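Local coordinates for protein D-alanyl transferase DltD (Enterococcus faecium TX0133A04, PDB 6PFX) that probably takes part in the D-alanylation of lipoteichoic acid in the Gram-positive cell wall, at residues L80-Y83 with M84-R87; T119-E123 with L124-D128. All coordinates share one frame; numbering follows the deposited sequence.

In the fold
Interactions 1 and 2 are both local contacts, and they meet side by side, their centres about 9 Å apart. Interaction 1 lies inside helix 79-89, about 10 Å from the centre of the chain; interaction 2 lies farther out, about 17 Å from it, where helix 114-120 gives way to helix 123-132. Most touching residues of both are buried. Their chemistry follows their place: mid-helix, 80-83 with 84-87 combines i to i+4 backbone bonds with methionine, leucine and tyrosine packing, whereas 119-123 with 124-128 is a polar helix start gripped by hydroxyls. M84 joins them, its CE lying 3.4 Å from Q125 O.

Interaction 1: L80-Y83 with M84-R87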
# COMPACT_ATOMS: atom_id res chain seq x y z
N LEU A 80 -4.38 0.92 -7.53
CA LEU A 80 -5.11 0.05 -8.44
C LEU A 80 -4.73 -1.41 -8.22
O LEU A 80 -5.60 -2.28 -8.08
CB LEU A 80 -4.84 0.48 -9.88
CG LEU A 80 -5.77 -0.05 -10.96
CD1 LEU A 80 -5.62 0.83 -12.19
CD2 LEU A 80 -5.42 -1.46 -11.30
N SER A 81 -3.43 -1.69 -8.12
CA SER A 81 -2.99 -3.06 -7.90
C SER A 81 -3.49 -3.58 -6.56
O SER A 81 -3.94 -4.72 -6.45
CB SER A 81 -1.47 -3.14 -7.95
OG SER A 81 -1.02 -2.85 -9.25
N GLN A 82 -3.43 -2.76 -5.52
CA GLN A 82 -3.86 -3.28 -4.22
C GLN A 82 -5.37 -3.41 -4.14
O GLN A 82 -5.87 -4.30 -3.45
CB GLN A 82 -3.20 -2.50 -3.10
CG GLN A 82 -1.73 -2.99 -2.98
CD GLN A 82 -0.83 -2.15 -2.09
OE1 GLN A 82 -0.46 -2.58 -1.00
NE2 GLN A 82 -0.42 -0.99 -2.58
N TYR A 83 -6.12 -2.57 -4.87
CA TYR A 83 -7.54 -2.82 -5.02
C TYR A 83 -7.81 -4.20 -5.60
O TYR A 83 -8.73 -4.90 -5.15
CB TYR A 83 -8.20 -1.78 -5.93
CG TYR A 83 -9.67 -2.07 -6.19
CD1 TYR A 83 -10.62 -1.73 -5.25
CD2 TYR A 83 -10.10 -2.68 -7.37
CE1 TYR A 83 -11.98 -1.99 -5.47
CE2 TYR A 83 -11.45 -2.94 -7.59
CZ TYR A 83 -12.39 -2.58 -6.63
OH TYR A 83 -13.73 -2.84 -6.83
N MET A 84 -7.06 -4.60 -6.63
CA MET A 84 -7.29 -5.90 -7.25
C MET A 84 -7.00 -7.03 -6.27
O MET A 84 -7.67 -8.06 -6.28
CB MET A 84 -6.41 -6.08 -8.49
CG MET A 84 -6.63 -5.07 -9.57
SD MET A 84 -8.34 -4.98 -10.06
CE MET A 84 -8.71 -6.71 -10.31
N MET A 85 -5.98 -6.85 -5.42
CA MET A 85 -5.73 -7.83 -4.38
C MET A 85 -6.92 -7.92 -3.43
O MET A 85 -7.40 -9.01 -3.11
CB MET A 85 -4.47 -7.47 -3.60
CG MET A 85 -3.22 -7.45 -4.45
SD MET A 85 -1.76 -7.05 -3.47
CE MET A 85 -0.75 -6.30 -4.74
N MET A 86 -7.41 -6.76 -2.97
CA MET A 86 -8.49 -6.75 -1.99
C MET A 86 -9.76 -7.37 -2.57
O MET A 86 -10.41 -8.19 -1.92
CB MET A 86 -8.80 -5.31 -1.59
CG MET A 86 -7.73 -4.64 -0.79
SD MET A 86 -8.24 -2.95 -0.44
CE MET A 86 -6.76 -2.38 0.35
N ARG A 87 -10.13 -6.94 -3.79
CA ARG A 87 -11.35 -7.40 -4.43
C ARG A 87 -11.31 -8.91 -4.68
O ARG A 87 -12.31 -9.60 -4.52
CB ARG A 87 -11.56 -6.64 -5.74
CG ARG A 87 -12.84 -6.99 -6.50
CD ARG A 87 -14.04 -6.32 -5.84
NE ARG A 87 -15.32 -6.68 -6.46
CZ ARG A 87 -16.12 -5.85 -7.14
NH1 ARG A 87 -15.80 -4.57 -7.32
NH2 ARG A 87 -17.26 -6.32 -7.64
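Four successive backbone bonds, from M84 N to L80 O through R87 N to Y83 O, run through two unbroken turns of alpha helix; the last is the shortest, at 2.8 Å, with an N-H...O angle of 170°. Across the turn, Y83 pairs with R87. Both side chains leave the backbone with CG anti to N (both chi1 close to 180°) and run alongside each other in the same direction. R87 CB sits over one ring face, toward the rim, and the bend at chi2 of R87 carries the guanidinium past the ring end, where NH1 donates to Y83 OH at 2.7 Å. The hydroxyl lies in the guanidinium plane, which stands 84° from the ring, so the group meets it by its edge and does not stack. NH1 also forms a salt bridge with D140, while NH2 bonds S132 OG, which should restrict the rotation of the guanidinium. The folded M84 chain puts SD at the Y83 ring edge, 5.2 Å from the centroid, and M84 CG packs 4.2 Å from L80 CD2. M85 CE touches Q82 CG at 3.9 Å. Overall this is an i to i+4 Tyr-Arg pair with a Met-aromatic edge contact, on a helix packed against strand 39-43 of the parallel sheet.

Interaction 2: T119-E123 with L124-D128; sequences TYYSE and LQTYD
With OG anti to the backbone N (chi1 172°), S122 turns its hydroxyl to Q125 N, while T126 OG1, beside its own N (chi1 -58°), folds back to S122 O. As N-cap, S122 OG accepts from Q125 N at 3.1 Å, with an N-H...O angle of 164°. S122 O takes two donors from one residue, T126 N at 3.0 Å and T126 OG1 at 2.8 Å, which arrive from opposite faces of the carbonyl plane; the hydroxyl comes from above that plane and not on a lone pair. Y121 crosses T126 at about a right angle, Y121 CE1 lying 3.3 Å from T126 OG1. One residue on, Y127 N bonds E123 O, and the Y127 ring lies with one face over that peptide group, Y127 CG being 3.2 Å from E123 O. Outside partners hold the polar ends: S122 OG also bonds K25 O, Q125 NE2 bonds L24 O, and Y127 OH bonds Q183. The chemistry thus implies a helix N-terminus whose Q125 amide is capped by a side chain, and an S122 carbonyl satisfied twice over, consistent with S122 marking the start of helix 123-132 after helical phi/psi is lost at Y121.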
# COMPACT_ATOMS: atom_id res chain seq x y z
N THR A 119 3.57 -5.02 -14.21
CA THR A 119 4.22 -6.02 -13.36
C THR A 119 3.20 -6.78 -12.52
O THR A 119 3.34 -8.00 -12.32
CB THR A 119 5.25 -5.35 -12.45
OG1 THR A 119 6.28 -4.77 -13.25
CG2 THR A 119 5.86 -6.37 -11.49
N TYR A 120 2.19 -6.10 -12.01
CA TYR A 120 1.24 -6.71 -11.10
C TYR A 120 -0.11 -7.02 -11.73
O TYR A 120 -0.95 -7.64 -11.08
CB TYR A 120 1.06 -5.83 -9.86
CG TYR A 120 2.35 -5.69 -9.11
CD1 TYR A 120 2.73 -6.66 -8.18
CD2 TYR A 120 3.21 -4.63 -9.35
CE1 TYR A 120 3.91 -6.55 -7.49
CE2 TYR A 120 4.41 -4.52 -8.66
CZ TYR A 120 4.75 -5.49 -7.73
OH TYR A 120 5.93 -5.41 -7.03
N TYR A 121 -0.32 -6.62 -12.99
CA TYR A 121 -1.58 -6.93 -13.65
C TYR A 121 -1.82 -8.44 -13.61
O TYR A 121 -0.97 -9.22 -14.05
CB TYR A 121 -1.58 -6.45 -15.09
CG TYR A 121 -2.79 -6.94 -15.86
CD1 TYR A 121 -4.07 -6.56 -15.48
CD2 TYR A 121 -2.66 -7.80 -16.94
CE1 TYR A 121 -5.19 -7.01 -16.18
CE2 TYR A 121 -3.76 -8.26 -17.63
CZ TYR A 121 -5.03 -7.86 -17.25
OH TYR A 121 -6.14 -8.31 -17.93
N SER A 122 -2.98 -8.83 -13.08
CA SER A 122 -3.32 -10.23 -12.86
C SER A 122 -4.62 -10.51 -13.60
O SER A 122 -5.68 -9.97 -13.22
CB SER A 122 -3.51 -10.51 -11.37
OG SER A 122 -4.02 -11.81 -11.18
N GLU A 123 -4.56 -11.32 -14.65
CA GLU A 123 -5.78 -11.74 -15.32
C GLU A 123 -6.69 -12.48 -14.34
O GLU A 123 -7.91 -12.34 -14.39
CB GLU A 123 -5.46 -12.65 -16.50
CG GLU A 123 -4.98 -11.92 -17.74
CD GLU A 123 -4.61 -12.88 -18.87
OE1 GLU A 123 -3.91 -13.88 -18.60
OE2 GLU A 123 -5.05 -12.64 -20.01
N LEU A 124 -6.10 -13.30 -13.46
CA LEU A 124 -6.88 -14.06 -12.49
C LEU A 124 -7.73 -13.13 -11.63
O LEU A 124 -8.93 -13.34 -11.46
CB LEU A 124 -5.95 -14.91 -11.61
CG LEU A 124 -6.59 -15.64 -10.42
CD1 LEU A 124 -7.70 -16.61 -10.82
CD2 LEU A 124 -5.52 -16.39 -9.60
N GLN A 125 -7.11 -12.09 -11.08
CA GLN A 125 -7.83 -11.18 -10.19
C GLN A 125 -8.80 -10.31 -10.96
O GLN A 125 -9.86 -9.96 -10.43
CB GLN A 125 -6.82 -10.33 -9.42
CG GLN A 125 -6.00 -11.16 -8.45
CD GLN A 125 -4.95 -10.36 -7.73
OE1 GLN A 125 -4.63 -9.24 -8.11
NE2 GLN A 125 -4.41 -10.94 -6.67
N THR A 126 -8.45 -9.93 -12.20
CA THR A 126 -9.38 -9.18 -13.04
C THR A 126 -10.63 -10.00 -13.32
O THR A 126 -11.76 -9.52 -13.17
CB THR A 126 -8.68 -8.77 -14.34
OG1 THR A 126 -7.51 -7.99 -14.04
CG2 THR A 126 -9.62 -7.94 -15.20
N TYR A 127 -10.44 -11.27 -13.70
CA TYR A 127 -11.59 -12.13 -13.96
C TYR A 127 -12.36 -12.41 -12.67
O TYR A 127 -13.60 -12.47 -12.68
CB TYR A 127 -11.12 -13.44 -14.59
CG TYR A 127 -10.52 -13.35 -15.98
CD1 TYR A 127 -10.41 -12.13 -16.64
CD2 TYR A 127 -10.08 -14.49 -16.64
CE1 TYR A 127 -9.87 -12.06 -17.90
CE2 TYR A 127 -9.55 -14.43 -17.91
CZ TYR A 127 -9.44 -13.21 -18.53
OH TYR A 127 -8.90 -13.12 -19.78
N ASP A 128 -11.65 -12.57 -11.55
CA ASP A 128 -12.32 -12.69 -10.27
C ASP A 128 -13.34 -11.57 -10.09
O ASP A 128 -14.48 -11.80 -9.69
CB ASP A 128 -11.31 -12.59 -9.12
CG ASP A 128 -10.53 -13.88 -8.87
OD1 ASP A 128 -10.93 -14.96 -9.35
OD2 ASP A 128 -9.51 -13.79 -8.16